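Local coordinates for diol-dehydratase (Roseburia inulinivorans, PDB 5I2A), which probably acts as a B12-independent glycyl radical lyase that dehydrates 1,2-propanediol, at residues Gln499-Ile504 against Thr675-Thr680. Residues are numbered along the deposited sequence; the frame is centred on the assembly and turned at random.
Sequences QMLYNI and TRPLET
Ile504 and Leu678 make the buried half of a small, wholly apolar contact between the helices 489-521 and 661-678. The branch methyl CG2 of Ile504 lies 3.9 Å from Leu678 CD2 and equally near its CG, so a single methyl rests against the forked end of the leucine, the two side chains running at a slant to each other. With CG2 of Ile504 anti to the backbone N and CG1 beside that N (chi1 -74°), the two branches divide the work: CG2 takes Leu678, while CD1 makes a looser approach of 4.4 Å to Pro677 CB. Phe456 of strand 454-457 also packs on Ile504, tying this half to a strand of the sheet that also holds strand 548-556.

The other half is partly open to solvent. Here Leu501, one turn before Ile504, swings its CG anti to the backbone N (chi1 -174°) and brings CD1 to 3.7 Å from Pro677 CB, with CG of the ring slightly farther off. Pro677 thus meets both leucine and isoleucine through one flank of its ring. The pairing is helix-on-helix packing, consistent with the helical layer around the barrel in pyruvate formate lyase-like glycyl radical enzymes, and joins two helices far apart in sequence. It falls where helix 661-678 is kinked, because the proline nitrogen has no hydrogen to give to the preceding turn.

Just after the proline, Pro677 O accepts both Thr680 N and, at 2.7 Å, Thr680 OG1, which lies in the carbonyl plane. On the far side of helix 489-521, Asn503 ND2 donates to Gln499 O at 3.0 Å and also bonds Ser477, whose hydroxyl is shared with the side chain of Gln499.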
# COMPACT_ATOMS: atom_id res chain seq x y z
N GLN A 499 33.55 -4.38 9.39
CA GLN A 499 33.17 -3.01 9.06
C GLN A 499 32.40 -2.99 7.74
O GLN A 499 31.44 -2.24 7.57
CB GLN A 499 34.39 -2.10 8.96
CG GLN A 499 35.05 -1.78 10.28
CD GLN A 499 34.20 -0.87 11.13
OE1 GLN A 499 33.22 -0.29 10.67
NE2 GLN A 499 34.59 -0.72 12.38
N MET A 500 32.83 -3.82 6.79
CA MET A 500 32.19 -3.90 5.50
C MET A 500 30.78 -4.45 5.65
O MET A 500 29.83 -3.86 5.16
CB MET A 500 33.01 -4.76 4.54
CG MET A 500 34.28 -4.06 4.06
SD MET A 500 33.94 -2.81 2.80
CE MET A 500 33.68 -3.86 1.37
N LEU A 501 30.65 -5.58 6.34
CA LEU A 501 29.37 -6.27 6.48
C LEU A 501 28.34 -5.38 7.17
O LEU A 501 27.21 -5.29 6.71
CB LEU A 501 29.54 -7.58 7.25
CG LEU A 501 28.31 -8.48 7.35
CD1 LEU A 501 27.76 -8.81 5.97
CD2 LEU A 501 28.62 -9.75 8.13
N TYR A 502 28.74 -4.73 8.25
CA TYR A 502 27.83 -3.83 8.96
C TYR A 502 27.26 -2.74 8.05
O TYR A 502 26.05 -2.51 8.02
CB TYR A 502 28.54 -3.18 10.15
CG TYR A 502 27.66 -2.25 10.96
CD1 TYR A 502 26.69 -2.76 11.81
CD2 TYR A 502 27.79 -0.88 10.86
CE1 TYR A 502 25.89 -1.92 12.55
CE2 TYR A 502 26.99 -0.02 11.60
CZ TYR A 502 26.04 -0.55 12.44
OH TYR A 502 25.25 0.29 13.19
N ASN A 503 28.15 -2.08 7.31
CA ASN A 503 27.72 -0.97 6.49
C ASN A 503 27.02 -1.39 5.20
O ASN A 503 26.17 -0.68 4.70
CB ASN A 503 28.92 -0.07 6.20
CG ASN A 503 29.23 0.81 7.39
OD1 ASN A 503 28.49 1.76 7.67
ND2 ASN A 503 30.28 0.47 8.13
N ILE A 504 27.36 -2.57 4.69
CA ILE A 504 26.63 -3.11 3.55
C ILE A 504 25.16 -3.34 3.92
O ILE A 504 24.26 -3.02 3.15
CB ILE A 504 27.25 -4.43 3.06
CG1 ILE A 504 28.55 -4.14 2.32
CG2 ILE A 504 26.28 -5.18 2.15
CD1 ILE A 504 29.40 -5.39 2.11
N THR A 675 31.16 -8.42 -2.51
CA THR A 675 30.28 -9.13 -3.43
C THR A 675 29.59 -10.36 -2.83
O THR A 675 28.49 -10.69 -3.22
CB THR A 675 31.04 -9.58 -4.70
OG1 THR A 675 32.13 -10.43 -4.33
CG2 THR A 675 31.58 -8.35 -5.47
N ARG A 676 30.23 -11.04 -1.89
CA ARG A 676 29.62 -12.24 -1.33
C ARG A 676 28.48 -11.92 -0.35
O ARG A 676 27.42 -12.54 -0.45
CB ARG A 676 30.66 -13.12 -0.65
CG ARG A 676 30.74 -14.47 -1.32
CD ARG A 676 31.84 -15.32 -0.75
NE ARG A 676 32.45 -16.11 -1.81
CZ ARG A 676 33.74 -16.42 -1.84
NH1 ARG A 676 34.54 -16.01 -0.87
NH2 ARG A 676 34.21 -17.15 -2.84
N PRO A 677 28.68 -10.98 0.58
CA PRO A 677 27.53 -10.67 1.43
C PRO A 677 26.33 -10.17 0.63
O PRO A 677 25.19 -10.55 0.93
CB PRO A 677 28.07 -9.58 2.36
CG PRO A 677 29.53 -9.84 2.43
CD PRO A 677 29.90 -10.27 1.02
N LEU A 678 26.57 -9.34 -0.38
CA LEU A 678 25.46 -8.73 -1.09
C LEU A 678 24.52 -9.75 -1.72
O LEU A 678 23.31 -9.55 -1.68
CB LEU A 678 25.97 -7.77 -2.16
CG LEU A 678 26.09 -6.34 -1.62
CD1 LEU A 678 26.87 -5.51 -2.61
CD2 LEU A 678 24.70 -5.72 -1.34
N GLU A 679 25.05 -10.85 -2.27
CA GLU A 679 24.19 -11.82 -2.98
C GLU A 679 23.24 -12.56 -2.03
O GLU A 679 22.39 -13.30 -2.49
CB GLU A 679 25.02 -12.83 -3.77
CG GLU A 679 25.82 -13.81 -2.89
CD GLU A 679 26.59 -14.87 -3.70
OE1 GLU A 679 27.28 -15.69 -3.06
OE2 GLU A 679 26.50 -14.90 -4.94
N THR A 680 23.37 -12.35 -0.72
CA THR A 680 22.48 -13.00 0.24
C THR A 680 21.28 -12.14 0.63
O THR A 680 20.36 -12.64 1.26
CB THR A 680 23.23 -13.39 1.55
OG1 THR A 680 23.51 -12.21 2.32
CG2 THR A 680 24.56 -14.12 1.26